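Local coordinates for protein endosialidase (PDB 4HIZ) that hydrolyses alpha-2,8 and alpha-2,9 linkages inside sialic acid polymers as the endosialidase of bacteriophage phi92, at residues 407-412 with 438-443; 464-469 with 493-498; 477-482 with 522-527. One frame throughout, in Å; residues are numbered along the deposited sequence.

Overall arrangement
Following the chain from the N terminus, contact 1 comes first: residues 407-412 pair with 438-443, closing a loop within one sheet before either of the other contacts opens. Contacts 2 and 3 cross, since 477-482 lies between 464-469 and 493-498, while 522-527 follows both. Contact 2 ties together two loops that lead into and out of the pair of strands 473-480 and 483-490. Contact 3 joins the turn between these two strands to the end of strand 516-523. Contacts 1 and 3 belong to neighbouring sheets and touch, with Leu522 against Met438 and Tyr409. Contact 2 stands apart, its centre about 32 Å from that of contact 1 and about 35 Å from that of contact 3.

Contact 1: residues 407-412 with 438-443; sequences YLYIFG and MCKINV
Lys440 runs up between the rings of Tyr407 and Tyr409, its chain extended from a CG set opposite the backbone N (chi1 -175°). On one side its CE lies over the face of Tyr407, 3.7 Å from the ring centroid, and the ammonium NZ follows over the same face as a cation-pi partner. On the other side the lysine keeps alongside Tyr409 and points the same way, with CG above the middle of that ring, until NZ donates to Tyr409 OH at 3.0 Å. Further along the strands Met438 and Phe411 lie side by side. Met438 CG covers the Phe411 face 3.8 Å from its centroid. Its SD then approaches Phe411 CZ obliquely at 3.4 Å and meets the edge of Tyr409 in the ring plane, making Met-aromatic contacts with both. Beneath these side chains, strands 407-413 and 435-442 are antiparallel neighbours in one sheet, consistent with a blade of the catalytic beta propeller, flanked by strands 401-404 and 456-460. Backbone bonds in both directions link Leu408 with Ile441 and Ile410 with Cys439, the straightest being Ile410 N to Cys439 O at 2.9 Å (176°). On the face that carries Leu408, Ile410, Cys439 and Ile441, Ile410 CB meets Cys439 SG; Val443, just past the strand end, lays CG1 across Leu408 CG at 3.6 Å. Back on the face of Lys440, Asn442 CB abuts Tyr407 CE1, and a water accepts from Asn442 ND2 and also hydrogen-bonds Tyr407 OH. Asn442 OD1 turns instead to Ser444 OG and Ser445 N.

Contact 2: residues 464-469 with 493-498; sequences QGHIVN and FLSPWS
The imidazole of His466 presents its edge to one face of the Trp497 six-membered ring in an offset edge-to-face pair, centroids 5.4 Å apart and planes at 62°. Over the centre of one His466 face lies Gln464 NE2, 3.4 Å above the plane. Ser495 OG sits at the edge of the imidazole, 2.8 Å from His466 ND1 in a hydrogen bond that either atom could donate, and it also lies over the Trp497 ring. At the edge of Phe493 is the carbonyl of Gln464. The Gln464 amide is gripped at both ends: NE2 donates to Phe493 O at 3.1 Å, while OE1 accepts from His466 N at 2.8 Å. Phe493 O lies nearly in the Gln464 amide plane, whereas NE2 stands above the plane of the Phe493 carbonyl. A bend at chi2 (-78°) swings this amide over the 493-498 segment, where OE1 rests on Pro496 CD. Farther along, Ile467 CG2 packs against Ser498 CB at 3.9 Å. The second subunit adds aromatic neighbours, with its Tyr185 beside His466 and its Trp267 edge-to-face with Trp497. Ser498 OG is held by Lys505, and Ser498 touches bound sialic acid. Ser495 OG also accepts from Trp497 N, forming an ST turn within the 493-498 loop. The contact joins two propeller loops at a subunit interface and contributes Ser498 to the glycan pocket it forms with Ile499 and Ser503.

Contact 3: residues 477-482 with 522-527; sequences VCVKDG and LKITEH. With NA (sodium ion), chain B; EDO (1,2-ethanediol), chain L; EDO (1,2-ethanediol), chain R.
Gly482 O is the hub, taking hydrogen bonds from Ile524 N at 3.0 Å and from His527 NE2 at 2.9 Å. The two donors come from opposite faces of the carbonyl plane, and the imidazole aims its N-H within its own ring plane. Thr525 OG1 lies 3.4 Å from Gly482 CA, close against the glycine backbone. Ile524 packs against the same carbonyl: with CG1 set between the backbone N and the carbonyl carbon of its own residue (chi1 55°), CG1 packs on Gly482 O and CD1 reaches on to Val479 CG1 at 3.7 Å. Asp481 and Gly482 form the two-residue turn of the hairpin between strands 473-480 and 483-490, with backbone angles close to those of a type II' turn. Strand 516-523 lies on the other side of 483-490 and pairs in turn with 71-75, so that early and late strands share one sheet, consistent with the closing blade of a beta propeller. In the next shell, Lys523 CG covers one face of the His527 ring. Lys523 NZ donates to Thr525 O and forms a salt bridge with Asp42 of the third subunit, whose carboxylate also accepts a hydrogen bond from His527 N. Lys480 NZ bridges to Asp481 OD2 at 2.9 Å and to Asp122, and meets Tyr433 OH of the third subunit. Back along the strand, Val479 N donates to a 1,2-ethanediol. Val477 O coordinates a sodium ion at 2.7 Å, and a water and Thr90 O are further ligands of the metal.

Contact 1: residues 407-412 with 438-443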
loop_
_atom_site.group_PDB
_atom_site.type_symbol
_atom_site.label_atom_id
_atom_site.label_comp_id
_atom_site.label_asym_id
_atom_site.label_seq_id
_atom_site.Cartn_x
_atom_site.Cartn_y
_atom_site.Cartn_z
ATOM N N TYR A 407 -17.946 29.033 -23.999
ATOM C CA TYR A 407 -17.094 28.075 -24.697
ATOM C C TYR A 407 -17.343 26.629 -24.349
ATOM O O TYR A 407 -17.634 26.288 -23.205
ATOM C CB TYR A 407 -15.617 28.359 -24.346
ATOM C CG TYR A 407 -15.171 29.701 -24.831
ATOM C CD1 TYR A 407 -14.650 29.863 -26.115
ATOM C CD2 TYR A 407 -15.251 30.819 -23.999
ATOM C CE1 TYR A 407 -14.217 31.112 -26.561
ATOM C CE2 TYR A 407 -14.829 32.066 -24.431
ATOM C CZ TYR A 407 -14.330 32.210 -25.712
ATOM O OH TYR A 407 -13.922 33.462 -26.117
ATOM N N LEU A 408 -17.162 25.765 -25.336
ATOM C CA LEU A 408 -17.007 24.345 -25.067
ATOM C C LEU A 408 -15.522 24.067 -24.983
ATOM O O LEU A 408 -14.760 24.446 -25.892
ATOM C CB LEU A 408 -17.574 23.504 -26.230
ATOM C CG LEU A 408 -19.087 23.667 -26.489
ATOM C CD1 LEU A 408 -19.533 22.620 -27.498
ATOM C CD2 LEU A 408 -19.878 23.512 -25.203
ATOM N N TYR A 409 -15.111 23.399 -23.910
ATOM C CA TYR A 409 -13.734 22.878 -23.781
ATOM C C TYR A 409 -13.806 21.411 -24.177
ATOM O O TYR A 409 -14.451 20.604 -23.480
ATOM C CB TYR A 409 -13.241 22.991 -22.340
ATOM C CG TYR A 409 -12.855 24.367 -21.895
ATOM C CD1 TYR A 409 -13.813 25.306 -21.560
ATOM C CD2 TYR A 409 -11.522 24.710 -21.741
ATOM C CE1 TYR A 409 -13.438 26.556 -21.113
ATOM C CE2 TYR A 409 -11.156 25.946 -21.301
ATOM C CZ TYR A 409 -12.115 26.865 -20.981
ATOM O OH TYR A 409 -11.751 28.116 -20.530
ATOM N N ILE A 410 -13.176 21.076 -25.315
ATOM C CA ILE A 410 -13.303 19.761 -25.944
ATOM C C ILE A 410 -11.940 19.064 -25.963
ATOM O O ILE A 410 -10.968 19.686 -26.372
ATOM C CB ILE A 410 -13.823 19.898 -27.399
ATOM C CG1 ILE A 410 -15.168 20.640 -27.381
ATOM C CG2 ILE A 410 -13.972 18.511 -28.032
ATOM C CD1 ILE A 410 -15.697 20.982 -28.785
ATOM N N PHE A 411 -11.907 17.796 -25.551
ATOM C CA PHE A 411 -10.653 17.053 -25.366
ATOM C C PHE A 411 -10.668 15.793 -26.214
ATOM O O PHE A 411 -11.708 15.159 -26.397
ATOM C CB PHE A 411 -10.496 16.630 -23.894
ATOM C CG PHE A 411 -10.315 17.780 -22.941
ATOM C CD1 PHE A 411 -11.421 18.546 -22.527
ATOM C CD2 PHE A 411 -9.063 18.135 -22.507
ATOM C CE1 PHE A 411 -11.260 19.606 -21.654
ATOM C CE2 PHE A 411 -8.886 19.208 -21.597
ATOM C CZ PHE A 411 -9.972 19.941 -21.166
ATOM N N GLY A 412 -9.493 15.368 -26.654
ATOM C CA GLY A 412 -9.350 14.080 -27.304
ATOM C C GLY A 412 -7.895 13.652 -27.182
ATOM O O GLY A 412 -7.029 14.466 -26.836
ATOM N N MET A 438 -6.718 19.644 -26.631
ATOM C CA MET A 438 -7.895 20.361 -26.160
ATOM C C MET A 438 -8.137 21.485 -27.151
ATOM O O MET A 438 -7.204 22.133 -27.615
ATOM C CB MET A 438 -7.629 20.941 -24.764
ATOM C CG MET A 438 -8.852 21.695 -24.182
ATOM S SD MET A 438 -8.398 22.525 -22.630
ATOM C CE MET A 438 -7.470 23.968 -23.198
ATOM N N CYS A 439 -9.404 21.770 -27.439
ATOM C CA CYS A 439 -9.735 23.020 -28.126
ATOM C C CYS A 439 -10.837 23.732 -27.351
ATOM O O CYS A 439 -11.495 23.139 -26.468
ATOM C CB CYS A 439 -10.127 22.807 -29.609
ATOM S SG CYS A 439 -11.678 21.926 -29.886
ATOM N N LYS A 440 -10.995 25.017 -27.652
ATOM C CA LYS A 440 -11.941 25.859 -26.940
ATOM C C LYS A 440 -12.794 26.556 -28.006
ATOM O O LYS A 440 -12.300 27.447 -28.713
ATOM C CB LYS A 440 -11.142 26.856 -26.087
ATOM C CG LYS A 440 -11.975 27.739 -25.195
ATOM C CD LYS A 440 -11.038 28.570 -24.277
ATOM C CE LYS A 440 -11.833 29.598 -23.478
ATOM N NZ LYS A 440 -11.021 30.314 -22.447
ATOM N N ILE A 441 -14.058 26.145 -28.123
ATOM C CA ILE A 441 -14.929 26.631 -29.204
ATOM C C ILE A 441 -15.996 27.555 -28.633
ATOM O O ILE A 441 -16.712 27.160 -27.725
ATOM C CB ILE A 441 -15.641 25.457 -29.938
ATOM C CG1 ILE A 441 -14.638 24.422 -30.461
ATOM C CG2 ILE A 441 -16.546 25.988 -31.093
ATOM C CD1 ILE A 441 -13.591 25.008 -31.266
ATOM N N ASN A 442 -16.081 28.783 -29.149
ATOM C CA ASN A 442 -17.134 29.707 -28.752
ATOM C C ASN A 442 -18.441 29.258 -29.401
ATOM O O ASN A 442 -18.587 29.313 -30.641
ATOM C CB ASN A 442 -16.795 31.128 -29.211
ATOM C CG ASN A 442 -17.738 32.163 -28.618
ATOM O OD1 ASN A 442 -18.942 31.905 -28.452
ATOM N ND2 ASN A 442 -17.191 33.333 -28.257
ATOM N N VAL A 443 -19.388 28.795 -28.583
ATOM C CA VAL A 443 -20.689 28.386 -29.126
ATOM C C VAL A 443 -21.770 29.419 -28.824
ATOM O O VAL A 443 -22.907 29.233 -29.257
ATOM C CB VAL A 443 -21.105 26.973 -28.657
ATOM C CG1 VAL A 443 -20.091 25.901 -29.179
ATOM C CG2 VAL A 443 -21.205 26.926 -27.130
HETATM O O HOH W 1 -14.208 33.721 -28.959
#

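Contact 2: residues 464-469 with 493-498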
loop_
_atom_site.group_PDB
_atom_site.type_symbol
_atom_site.label_atom_id
_atom_site.label_comp_id
_atom_site.label_asym_id
_atom_site.label_seq_id
_atom_site.Cartn_x
_atom_site.Cartn_y
_atom_site.Cartn_z
ATOM N N GLN A 464 1.929 1.494 -24.754
ATOM C CA GLN A 464 2.993 0.513 -24.382
ATOM C C GLN A 464 3.557 -0.206 -25.647
ATOM O O GLN A 464 4.764 -0.360 -25.791
ATOM C CB GLN A 464 2.456 -0.512 -23.390
ATOM C CG GLN A 464 3.546 -1.402 -22.717
ATOM C CD GLN A 464 4.049 -2.512 -23.596
ATOM O OE1 GLN A 464 3.271 -3.157 -24.303
ATOM N NE2 GLN A 464 5.355 -2.793 -23.516
ATOM N N GLY A 465 2.684 -0.656 -26.565
ATOM C CA GLY A 465 3.179 -1.165 -27.846
ATOM C C GLY A 465 3.211 -2.667 -28.095
ATOM O O GLY A 465 3.348 -3.059 -29.255
ATOM N N HIS A 466 3.095 -3.529 -27.079
ATOM C CA HIS A 466 3.224 -4.972 -27.350
ATOM C C HIS A 466 1.904 -5.659 -27.664
ATOM O O HIS A 466 1.878 -6.867 -27.912
ATOM C CB HIS A 466 3.896 -5.734 -26.208
ATOM C CG HIS A 466 5.329 -5.363 -25.969
ATOM N ND1 HIS A 466 6.090 -6.003 -25.016
ATOM C CD2 HIS A 466 6.155 -4.466 -26.575
ATOM C CE1 HIS A 466 7.322 -5.512 -25.029
ATOM N NE2 HIS A 466 7.386 -4.565 -25.950
ATOM N N ILE A 467 0.817 -4.893 -27.671
ATOM C CA ILE A 467 -0.454 -5.336 -28.285
ATOM C C ILE A 467 -1.004 -4.183 -29.111
ATOM O O ILE A 467 -0.624 -3.020 -28.907
ATOM C CB ILE A 467 -1.528 -5.843 -27.270
ATOM C CG1 ILE A 467 -2.076 -4.709 -26.376
ATOM C CG2 ILE A 467 -1.008 -7.013 -26.425
ATOM C CD1 ILE A 467 -3.204 -5.206 -25.473
ATOM N N VAL A 468 -1.875 -4.510 -30.064
ATOM C CA VAL A 468 -2.352 -3.511 -31.007
ATOM C C VAL A 468 -3.293 -2.538 -30.306
ATOM O O VAL A 468 -3.336 -1.360 -30.669
ATOM C CB VAL A 468 -3.073 -4.161 -32.218
ATOM C CG1 VAL A 468 -4.421 -4.769 -31.785
ATOM C CG2 VAL A 468 -3.264 -3.119 -33.304
ATOM N N ASN A 469 -3.971 -3.000 -29.248
ATOM C CA ASN A 469 -5.001 -2.173 -28.626
ATOM C C ASN A 469 -4.360 -1.094 -27.751
ATOM O O ASN A 469 -3.318 -1.317 -27.126
ATOM C CB ASN A 469 -5.900 -2.998 -27.708
ATOM C CG ASN A 469 -6.388 -4.244 -28.339
ATOM O OD1 ASN A 469 -5.856 -5.344 -28.082
ATOM N ND2 ASN A 469 -7.380 -4.108 -29.198
ATOM N N PHE A 493 5.339 1.855 -20.101
ATOM C CA PHE A 493 6.085 0.953 -21.002
ATOM C C PHE A 493 6.204 -0.491 -20.521
ATOM O O PHE A 493 6.784 -1.324 -21.212
ATOM C CB PHE A 493 7.480 1.551 -21.281
ATOM C CG PHE A 493 7.442 2.795 -22.156
ATOM C CD1 PHE A 493 6.957 2.726 -23.480
ATOM C CD2 PHE A 493 7.921 4.019 -21.665
ATOM C CE1 PHE A 493 6.920 3.875 -24.273
ATOM C CE2 PHE A 493 7.894 5.159 -22.432
ATOM C CZ PHE A 493 7.396 5.090 -23.749
ATOM N N LEU A 494 5.633 -0.829 -19.372
ATOM C CA LEU A 494 5.726 -2.209 -18.858
ATOM C C LEU A 494 4.745 -3.123 -19.581
ATOM O O LEU A 494 3.516 -2.940 -19.536
ATOM C CB LEU A 494 5.448 -2.257 -17.352
ATOM C CG LEU A 494 6.379 -1.339 -16.548
ATOM C CD1 LEU A 494 5.998 -1.331 -15.068
ATOM C CD2 LEU A 494 7.822 -1.759 -16.705
ATOM N N SER A 495 5.304 -4.096 -20.285
ATOM C CA SER A 495 4.496 -4.991 -21.129
ATOM C C SER A 495 3.544 -5.876 -20.336
ATOM O O SER A 495 3.864 -6.327 -19.241
ATOM C CB SER A 495 5.459 -5.913 -21.880
ATOM O OG SER A 495 4.689 -6.768 -22.751
ATOM N N PRO A 496 2.369 -6.192 -20.912
ATOM C CA PRO A 496 1.488 -7.201 -20.305
ATOM C C PRO A 496 1.885 -8.647 -20.666
ATOM O O PRO A 496 1.331 -9.614 -20.112
ATOM C CB PRO A 496 0.124 -6.888 -20.962
ATOM C CG PRO A 496 0.514 -6.367 -22.363
ATOM C CD PRO A 496 1.794 -5.573 -22.134
ATOM N N TRP A 497 2.826 -8.793 -21.605
ATOM C CA TRP A 497 3.303 -10.146 -22.026
ATOM C C TRP A 497 2.163 -11.036 -22.568
ATOM O O TRP A 497 2.144 -12.245 -22.343
ATOM C CB TRP A 497 4.130 -10.849 -20.898
ATOM C CG TRP A 497 5.298 -9.984 -20.563
ATOM C CD1 TRP A 497 5.521 -9.305 -19.391
ATOM C CD2 TRP A 497 6.342 -9.591 -21.468
ATOM N NE1 TRP A 497 6.663 -8.538 -19.510
ATOM C CE2 TRP A 497 7.185 -8.695 -20.772
ATOM C CE3 TRP A 497 6.654 -9.929 -22.797
ATOM C CZ2 TRP A 497 8.279 -8.092 -21.367
ATOM C CZ3 TRP A 497 7.753 -9.329 -23.395
ATOM C CH2 TRP A 497 8.560 -8.429 -22.679
ATOM N N SER A 498 1.175 -10.439 -23.230
ATOM C CA SER A 498 0.167 -11.261 -23.898
ATOM C C SER A 498 0.854 -12.091 -24.981
ATOM O O SER A 498 0.473 -13.249 -25.214
ATOM C CB SER A 498 -0.914 -10.362 -24.519
ATOM O OG SER A 498 -1.573 -9.629 -23.472
#

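Contact 3: residues 477-482 with 522-527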
loop_
_atom_site.group_PDB
_atom_site.type_symbol
_atom_site.label_atom_id
_atom_site.label_comp_id
_atom_site.label_asym_id
_atom_site.label_seq_id
_atom_site.Cartn_x
_atom_site.Cartn_y
_atom_site.Cartn_z
ATOM N N VAL A 477 -15.388 14.161 -19.367
ATOM C CA VAL A 477 -15.138 15.473 -18.743
ATOM C C VAL A 477 -16.193 15.792 -17.720
ATOM O O VAL A 477 -17.404 15.609 -17.972
ATOM C CB VAL A 477 -15.121 16.590 -19.829
ATOM C CG1 VAL A 477 -15.132 18.024 -19.192
ATOM C CG2 VAL A 477 -13.876 16.370 -20.777
ATOM N N CYS A 478 -15.757 16.313 -16.568
ATOM C CA CYS A 478 -16.740 16.838 -15.618
ATOM C C CYS A 478 -16.177 18.098 -14.957
ATOM O O CYS A 478 -15.010 18.458 -15.169
ATOM C CB CYS A 478 -17.099 15.781 -14.549
ATOM S SG CYS A 478 -15.654 15.249 -13.561
ATOM N N VAL A 479 -17.009 18.787 -14.168
ATOM C CA VAL A 479 -16.590 20.064 -13.597
ATOM C C VAL A 479 -17.005 20.132 -12.157
ATOM O O VAL A 479 -18.125 19.723 -11.798
ATOM C CB VAL A 479 -17.277 21.241 -14.380
ATOM C CG1 VAL A 479 -17.107 22.603 -13.674
ATOM C CG2 VAL A 479 -16.695 21.323 -15.797
ATOM N N LYS A 480 -16.128 20.681 -11.320
ATOM C CA LYS A 480 -16.509 21.006 -9.936
ATOM C C LYS A 480 -16.031 22.400 -9.615
ATOM O O LYS A 480 -14.850 22.658 -9.591
ATOM C CB LYS A 480 -15.947 20.006 -8.921
ATOM C CG LYS A 480 -16.335 20.390 -7.455
ATOM C CD LYS A 480 -15.763 19.434 -6.414
ATOM C CE LYS A 480 -16.103 19.902 -4.981
ATOM N NZ LYS A 480 -15.421 21.168 -4.667
ATOM N N ASP A 481 -16.974 23.318 -9.402
ATOM C CA ASP A 481 -16.639 24.705 -9.078
ATOM C C ASP A 481 -15.665 25.288 -10.103
ATOM O O ASP A 481 -15.934 25.256 -11.316
ATOM C CB ASP A 481 -16.124 24.811 -7.612
ATOM C CG ASP A 481 -17.178 24.327 -6.594
ATOM O OD1 ASP A 481 -18.313 24.856 -6.622
ATOM O OD2 ASP A 481 -16.903 23.395 -5.792
ATOM N N GLY A 482 -14.510 25.730 -9.630
ATOM C CA GLY A 482 -13.530 26.367 -10.500
ATOM C C GLY A 482 -12.539 25.472 -11.207
ATOM O O GLY A 482 -11.574 25.975 -11.775
ATOM N N LEU A 522 -8.003 21.446 -14.899
ATOM C CA LEU A 522 -7.807 22.734 -15.565
ATOM C C LEU A 522 -8.581 23.848 -14.851
ATOM O O LEU A 522 -9.818 23.745 -14.628
ATOM C CB LEU A 522 -8.296 22.651 -17.039
ATOM C CG LEU A 522 -8.248 23.986 -17.800
ATOM C CD1 LEU A 522 -6.809 24.447 -18.008
ATOM C CD2 LEU A 522 -8.915 23.811 -19.186
ATOM N N LYS A 523 -7.889 24.928 -14.493
ATOM C CA LYS A 523 -8.551 26.101 -13.887
ATOM C C LYS A 523 -9.485 26.787 -14.886
ATOM O O LYS A 523 -9.077 27.134 -15.999
ATOM C CB LYS A 523 -7.471 27.079 -13.390
ATOM C CG LYS A 523 -7.976 28.434 -12.913
ATOM C CD LYS A 523 -6.794 29.169 -12.258
ATOM C CE LYS A 523 -7.184 30.524 -11.694
ATOM N NZ LYS A 523 -7.770 31.374 -12.749
ATOM N N ILE A 524 -10.744 26.989 -14.488
ATOM C CA ILE A 524 -11.724 27.563 -15.408
ATOM C C ILE A 524 -12.439 28.815 -14.858
ATOM O O ILE A 524 -13.254 29.410 -15.559
ATOM C CB ILE A 524 -12.822 26.520 -15.856
ATOM C CG1 ILE A 524 -13.489 25.905 -14.614
ATOM C CG2 ILE A 524 -12.205 25.484 -16.863
ATOM C CD1 ILE A 524 -14.727 25.101 -14.868
ATOM N N THR A 525 -12.143 29.213 -13.623
ATOM C CA THR A 525 -12.661 30.477 -13.064
ATOM C C THR A 525 -11.550 31.123 -12.247
ATOM O O THR A 525 -10.505 30.495 -12.025
ATOM C CB THR A 525 -13.871 30.291 -12.071
ATOM O OG1 THR A 525 -13.407 29.707 -10.840
ATOM C CG2 THR A 525 -14.973 29.443 -12.652
ATOM N N GLU A 526 -11.776 32.341 -11.756
ATOM C CA GLU A 526 -10.817 32.926 -10.817
ATOM C C GLU A 526 -10.800 32.089 -9.545
ATOM O O GLU A 526 -11.853 31.630 -9.087
ATOM C CB GLU A 526 -11.164 34.386 -10.484
ATOM C CG GLU A 526 -10.967 35.286 -11.693
ATOM C CD GLU A 526 -10.973 36.782 -11.386
ATOM O OE1 GLU A 526 -10.864 37.179 -10.205
ATOM O OE2 GLU A 526 -11.093 37.570 -12.349
ATOM N N HIS A 527 -9.615 31.867 -8.984
ATOM C CA HIS A 527 -9.534 31.192 -7.700
ATOM C C HIS A 527 -9.228 32.211 -6.603
ATOM O O HIS A 527 -8.060 32.492 -6.299
ATOM C CB HIS A 527 -8.483 30.067 -7.774
ATOM C CG HIS A 527 -8.917 28.924 -8.630
ATOM N ND1 HIS A 527 -8.112 27.840 -8.890
ATOM C CD2 HIS A 527 -10.080 28.704 -9.294
ATOM C CE1 HIS A 527 -8.760 26.992 -9.683
ATOM N NE2 HIS A 527 -9.961 27.488 -9.931
HETATM NA NA NA B . -19.651 14.472 -17.054
HETATM C C1 EDO L . -21.217 17.605 -12.656
HETATM O O1 EDO L . -21.440 16.233 -12.967
HETATM C C2 EDO L . -20.841 18.450 -13.875
HETATM O O2 EDO L . -19.749 17.852 -14.546
HETATM C C1 EDO R . -20.579 20.207 -6.395
HETATM O O1 EDO R . -21.213 19.157 -5.667
HETATM C C2 EDO R . -19.517 20.911 -5.569
HETATM O O2 EDO R . -19.462 22.273 -5.993
HETATM O O HOH W 2 -22.095 15.850 -16.574
#